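Local coordinates for pyridoxine 4-oxidase (PDB 4HA6), which catalyses the FAD-dependent oxidation of pyridoxine at its 4-hydroxymethyl group, as a flavoprotein of the GMC oxidoreductase family, at residues L359-V371 with I384-F398. Residues are numbered along the deposited sequence; the frame is centred on the assembly and turned at random. Where two conformers were deposited one is given.
Sequences LFGITHPTSRGSV and IDPAYLQTGRDRERF
One face of the F398 ring lies under the G361-I362 backbone, with I362 N 4.0 Å above its plane, offset toward the rim. At its edge, F398 CE1 is 3.3 Å from F360 O, and F398 CD1 touches F360 CD2 at 3.7 Å; these two rings meet rim to rim with planes at 80°. Helix 430-440 flanks both phenylalanines through I437. I362 packs against helix 392-409: its CG2 meets R397 CB and F398 CD2, while I362 CD1 comes within 3.6 Å of D394 OD1.

Beyond this strand-helix contact the same two segments pair as the antiparallel beta hairpin of strands 370-372 and 383-385, within the C-terminal GMC oxidoreductase family region. Between hairpin and strand, D394, in the first turn of helix 392-409, illustrates how one carboxylate can fix a loop. D394 OD1 takes T366 N on its syn lone pair at 2.7 Å, an almost straight bond, and a water that also donates to H364 O. D394 OD2 accepts S367 N and, at 2.5 Å, S367 OG, both from the same face of its plane, the hydroxyl from well above that plane. With S367 OG beside its own backbone N (chi1 -55°), the two donors converge on that oxygen, and S367 OG in turn accepts Q390 N at 3.1 Å. Were D394 replaced by an alanine, T366 N, S367 N and the S367 hydroxyl would probably lose the carboxylate that receives all three, and the 365-367 loop could shift from the helix.

In the hairpin, S370 and D385 form the hydrogen-bonded pair, bridged also by a water between S370 OG and D385 OD1; in the adjoining non-hydrogen-bonded pair, V371 and I384 lie side by side. At G369 a side chain would run into D385 O, while D385 OD2 accepts A387 N in an Asx turn and also bonds Q65.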
loop_
_atom_site.group_PDB
_atom_site.type_symbol
_atom_site.label_atom_id
_atom_site.label_comp_id
_atom_site.label_asym_id
_atom_site.label_seq_id
_atom_site.Cartn_x
_atom_site.Cartn_y
_atom_site.Cartn_z
ATOM N N LEU A 359 8.338 -0.111 -16.169
ATOM C CA LEU A 359 7.694 0.898 -15.358
ATOM C C LEU A 359 8.789 1.569 -14.550
ATOM O O LEU A 359 9.776 0.926 -14.173
ATOM C CB LEU A 359 6.649 0.242 -14.463
ATOM C CG LEU A 359 5.695 -0.677 -15.235
ATOM C CD1 LEU A 359 4.776 -1.434 -14.300
ATOM C CD2 LEU A 359 4.882 0.120 -16.253
ATOM N N PHE A 360 8.654 2.866 -14.319
ATOM C CA PHE A 360 9.725 3.608 -13.651
ATOM C C PHE A 360 9.080 4.542 -12.641
ATOM O O PHE A 360 7.984 5.098 -12.894
ATOM C CB PHE A 360 10.611 4.349 -14.671
ATOM C CG PHE A 360 9.847 5.289 -15.572
ATOM C CD1 PHE A 360 9.320 4.843 -16.783
ATOM C CD2 PHE A 360 9.635 6.618 -15.190
ATOM C CE1 PHE A 360 8.590 5.703 -17.615
ATOM C CE2 PHE A 360 8.909 7.497 -16.018
ATOM C CZ PHE A 360 8.383 7.031 -17.230
ATOM N N GLY A 361 9.710 4.682 -11.477
ATOM C CA GLY A 361 9.100 5.442 -10.393
ATOM C C GLY A 361 10.160 6.009 -9.471
ATOM O O GLY A 361 11.345 5.710 -9.648
ATOM N N ILE A 362 9.752 6.834 -8.505
ATOM C CA ILE A 362 10.678 7.289 -7.468
ATOM C C ILE A 362 10.226 6.670 -6.153
ATOM O O ILE A 362 9.026 6.422 -5.951
ATOM C CB ILE A 362 10.725 8.836 -7.350
ATOM C CG1 ILE A 362 9.341 9.406 -6.987
ATOM C CG2 ILE A 362 11.251 9.442 -8.647
ATOM C CD1 ILE A 362 9.380 10.886 -6.671
ATOM N N THR A 363 11.168 6.403 -5.255
ATOM C CA THR A 363 10.827 5.562 -4.106
ATOM C C THR A 363 10.391 6.324 -2.875
ATOM O O THR A 363 9.697 5.761 -2.018
ATOM C CB THR A 363 11.995 4.655 -3.706
ATOM O OG1 THR A 363 13.193 5.435 -3.633
ATOM C CG2 THR A 363 12.173 3.534 -4.720
ATOM N N HIS A 364 10.809 7.586 -2.759
ATOM C CA HIS A 364 10.489 8.388 -1.571
ATOM C C HIS A 364 10.058 9.806 -1.979
ATOM O O HIS A 364 10.806 10.768 -1.780
ATOM C CB HIS A 364 11.709 8.444 -0.641
ATOM C CG HIS A 364 12.184 7.096 -0.193
ATOM N ND1 HIS A 364 13.089 6.349 -0.916
ATOM C CD2 HIS A 364 11.837 6.333 0.876
ATOM C CE1 HIS A 364 13.310 5.203 -0.292
ATOM N NE2 HIS A 364 12.552 5.163 0.791
ATOM N N PRO A 365 8.851 9.947 -2.558
ATOM C CA PRO A 365 8.409 11.284 -2.995
ATOM C C PRO A 365 8.347 12.264 -1.828
ATOM O O PRO A 365 7.963 11.868 -0.708
ATOM C CB PRO A 365 6.987 11.036 -3.531
ATOM C CG PRO A 365 6.544 9.717 -2.899
ATOM C CD PRO A 365 7.824 8.911 -2.782
ATOM N N THR A 366 8.739 13.511 -2.081
ATOM C CA THR A 366 8.703 14.534 -1.047
ATOM C C THR A 366 7.435 15.354 -1.126
ATOM O O THR A 366 7.138 16.085 -0.189
ATOM C CB THR A 366 9.948 15.470 -1.063
ATOM O OG1 THR A 366 9.978 16.228 -2.279
ATOM C CG2 THR A 366 11.210 14.659 -0.952
ATOM N N SER A 367 6.688 15.245 -2.232
ATOM C CA SER A 367 5.369 15.885 -2.309
ATOM C C SER A 367 4.432 15.334 -1.231
ATOM O O SER A 367 4.593 14.196 -0.765
ATOM C CB SER A 367 4.730 15.693 -3.694
ATOM O OG SER A 367 5.596 16.157 -4.719
ATOM N N ARG A 368 3.462 16.150 -0.829
ATOM C CA ARG A 368 2.530 15.772 0.231
ATOM C C ARG A 368 1.157 16.329 -0.104
ATOM O O ARG A 368 1.032 17.508 -0.456
ATOM C CB ARG A 368 2.998 16.315 1.582
ATOM C CG ARG A 368 4.276 15.678 2.125
ATOM C CD ARG A 368 4.041 14.203 2.486
ATOM N NE ARG A 368 5.205 13.608 3.145
ATOM C CZ ARG A 368 6.289 13.168 2.509
ATOM N NH1 ARG A 368 6.378 13.247 1.181
ATOM N NH2 ARG A 368 7.290 12.634 3.201
ATOM N N GLY A 369 0.134 15.483 -0.024
ATOM C CA GLY A 369 -1.197 15.923 -0.378
ATOM C C GLY A 369 -2.168 15.873 0.779
ATOM O O GLY A 369 -1.765 15.923 1.953
ATOM N N SER A 370 -3.459 15.775 0.464
ATOM C CA SER A 370 -4.459 15.787 1.536
ATOM C C SER A 370 -5.729 15.095 1.097
ATOM O O SER A 370 -5.996 14.986 -0.107
ATOM C CB SER A 370 -4.784 17.219 1.954
ATOM O OG SER A 370 -5.461 17.917 0.908
ATOM N N VAL A 371 -6.481 14.598 2.077
ATOM C CA VAL A 371 -7.842 14.097 1.857
ATOM C C VAL A 371 -8.760 14.869 2.800
ATOM O O VAL A 371 -8.444 15.027 3.988
ATOM C CB VAL A 371 -7.978 12.599 2.201
ATOM C CG1 VAL A 371 -9.311 12.058 1.683
ATOM C CG2 VAL A 371 -6.835 11.804 1.613
ATOM N N ILE A 384 -9.686 14.301 -2.770
ATOM C CA ILE A 384 -8.368 13.682 -2.661
ATOM C C ILE A 384 -7.386 14.390 -3.589
ATOM O O ILE A 384 -7.522 14.328 -4.822
ATOM C CB ILE A 384 -8.426 12.191 -3.055
ATOM C CG1 ILE A 384 -9.376 11.424 -2.135
ATOM C CG2 ILE A 384 -7.025 11.563 -3.047
ATOM C CD1 ILE A 384 -9.887 10.113 -2.748
ATOM N N ASP A 385 -6.408 15.074 -2.997
ATOM C CA ASP A 385 -5.377 15.743 -3.783
ATOM C C ASP A 385 -4.020 15.178 -3.417
ATOM O O ASP A 385 -3.400 15.662 -2.483
ATOM C CB ASP A 385 -5.387 17.255 -3.521
ATOM C CG ASP A 385 -4.201 17.973 -4.169
ATOM O OD1 ASP A 385 -3.849 19.086 -3.718
ATOM O OD2 ASP A 385 -3.613 17.422 -5.127
ATOM N N PRO A 386 -3.543 14.163 -4.168
ATOM C CA PRO A 386 -2.254 13.554 -3.849
ATOM C C PRO A 386 -1.071 14.503 -4.097
ATOM O O PRO A 386 0.026 14.157 -3.668
ATOM C CB PRO A 386 -2.178 12.348 -4.804
ATOM C CG PRO A 386 -3.158 12.663 -5.907
ATOM C CD PRO A 386 -4.243 13.455 -5.254
ATOM N N ALA A 387 -1.292 15.643 -4.762
ATOM C CA ALA A 387 -0.218 16.604 -5.089
ATOM C C ALA A 387 0.929 15.941 -5.843
ATOM O O ALA A 387 2.106 16.177 -5.548
ATOM C CB ALA A 387 0.308 17.294 -3.829
ATOM N N TYR A 388 0.585 15.115 -6.826
ATOM C CA TYR A 388 1.598 14.357 -7.554
ATOM C C TYR A 388 2.596 15.295 -8.240
ATOM O O TYR A 388 2.207 16.319 -8.820
ATOM C CB TYR A 388 0.949 13.454 -8.606
ATOM C CG TYR A 388 0.255 12.197 -8.116
ATOM C CD1 TYR A 388 -0.922 11.772 -8.722
ATOM C CD2 TYR A 388 0.796 11.399 -7.099
ATOM C CE1 TYR A 388 -1.560 10.616 -8.336
ATOM C CE2 TYR A 388 0.147 10.217 -6.694
ATOM C CZ TYR A 388 -1.035 9.843 -7.324
ATOM O OH TYR A 388 -1.720 8.697 -6.977
ATOM N N LEU A 389 3.876 14.934 -8.172
ATOM C CA LEU A 389 4.950 15.673 -8.852
ATOM C C LEU A 389 4.979 17.177 -8.566
ATOM O O LEU A 389 5.221 17.970 -9.480
ATOM C CB LEU A 389 4.868 15.452 -10.367
ATOM C CG LEU A 389 5.599 14.236 -10.964
ATOM C CD1 LEU A 389 5.941 13.178 -9.914
ATOM C CD2 LEU A 389 4.808 13.629 -12.123
ATOM N N GLN A 390 4.753 17.578 -7.318
ATOM C CA GLN A 390 4.682 19.014 -7.040
ATOM C C GLN A 390 6.034 19.614 -6.616
ATOM O O GLN A 390 6.221 20.831 -6.622
ATOM C CB GLN A 390 3.582 19.313 -6.019
ATOM C CG GLN A 390 2.777 20.597 -6.315
ATOM C CD GLN A 390 1.997 20.533 -7.634
ATOM O OE1 GLN A 390 0.880 20.021 -7.682
ATOM N NE2 GLN A 390 2.589 21.055 -8.705
ATOM N N THR A 391 6.980 18.759 -6.252
ATOM C CA THR A 391 8.273 19.244 -5.811
ATOM C C THR A 391 9.297 19.117 -6.931
ATOM O O THR A 391 9.155 18.275 -7.832
ATOM C CB THR A 391 8.761 18.471 -4.570
ATOM O OG1 THR A 391 8.918 17.071 -4.893
ATOM C CG2 THR A 391 7.762 18.635 -3.427
ATOM N N GLY A 392 10.334 19.944 -6.886
ATOM C CA GLY A 392 11.386 19.848 -7.891
ATOM C C GLY A 392 12.188 18.573 -7.762
ATOM O O GLY A 392 12.653 18.003 -8.765
ATOM N N ARG A 393 12.342 18.114 -6.521
ATOM C CA ARG A 393 13.044 16.869 -6.231
ATOM C C ARG A 393 12.318 15.678 -6.868
ATOM O O ARG A 393 12.946 14.851 -7.561
ATOM C CB ARG A 393 13.175 16.693 -4.710
ATOM C CG ARG A 393 13.891 15.416 -4.247
ATOM C CD ARG A 393 15.328 15.370 -4.749
ATOM N NE ARG A 393 16.223 14.644 -3.849
ATOM C CZ ARG A 393 17.534 14.858 -3.791
ATOM N NH1 ARG A 393 18.086 15.777 -4.578
ATOM N NH2 ARG A 393 18.295 14.162 -2.954
ATOM N N ASP A 394 11.000 15.602 -6.666
ATOM C CA ASP A 394 10.194 14.513 -7.245
ATOM C C ASP A 394 10.298 14.502 -8.772
ATOM O O ASP A 394 10.362 13.444 -9.392
ATOM C CB ASP A 394 8.715 14.648 -6.849
ATOM C CG ASP A 394 8.449 14.257 -5.404
ATOM O OD1 ASP A 394 9.416 13.916 -4.685
ATOM O OD2 ASP A 394 7.270 14.309 -4.977
ATOM N N ARG A 395 10.291 15.689 -9.378
ATOM C CA ARG A 395 10.352 15.788 -10.829
ATOM C C ARG A 395 11.741 15.416 -11.346
ATOM O O ARG A 395 11.870 14.715 -12.354
ATOM C CB ARG A 395 9.940 17.195 -11.295
ATOM C CG ARG A 395 8.443 17.493 -11.097
ATOM C CD ARG A 395 8.067 18.941 -11.457
ATOM N NE ARG A 395 8.530 19.327 -12.791
ATOM C CZ ARG A 395 7.852 20.105 -13.628
ATOM N NH1 ARG A 395 6.662 20.584 -13.285
ATOM N NH2 ARG A 395 8.361 20.401 -14.813
ATOM N N GLU A 396 12.775 15.875 -10.641
ATOM C CA GLU A 396 14.164 15.616 -11.036
ATOM C C GLU A 396 14.492 14.124 -10.933
ATOM O O GLU A 396 15.035 13.532 -11.885
ATOM C CB GLU A 396 15.132 16.463 -10.187
ATOM C CG GLU A 396 16.629 16.389 -10.592
ATOM C CD GLU A 396 17.344 15.142 -10.053
ATOM O OE1 GLU A 396 16.877 14.578 -9.034
ATOM O OE2 GLU A 396 18.380 14.728 -10.640
ATOM N N ARG A 397 14.146 13.524 -9.791
ATOM C CA ARG A 397 14.318 12.089 -9.564
ATOM C C ARG A 397 13.591 11.207 -10.604
ATOM O O ARG A 397 14.109 10.153 -10.991
ATOM C CB ARG A 397 13.850 11.711 -8.152
ATOM C CG ARG A 397 14.781 12.142 -7.041
ATOM C CD ARG A 397 15.976 11.196 -6.980
ATOM N NE ARG A 397 16.974 11.596 -5.990
ATOM C CZ ARG A 397 18.154 12.134 -6.297
ATOM N NH1 ARG A 397 18.489 12.346 -7.573
ATOM N NH2 ARG A 397 18.998 12.455 -5.327
ATOM N N PHE A 398 12.396 11.617 -11.039
ATOM C CA PHE A 398 11.654 10.858 -12.058
ATOM C C PHE A 398 12.351 10.895 -13.423
ATOM O O PHE A 398 12.208 9.960 -14.213
ATOM C CB PHE A 398 10.227 11.387 -12.212
ATOM C CG PHE A 398 9.158 10.383 -11.847
ATOM C CD1 PHE A 398 8.934 9.264 -12.640
ATOM C CD2 PHE A 398 8.368 10.574 -10.722
ATOM C CE1 PHE A 398 7.930 8.328 -12.294
ATOM C CE2 PHE A 398 7.373 9.654 -10.369
ATOM C CZ PHE A 398 7.155 8.531 -11.159
HETATM O O HOH W 1 11.772 12.175 -4.158
HETATM O O HOH W 2 -3.753 19.016 -0.972
#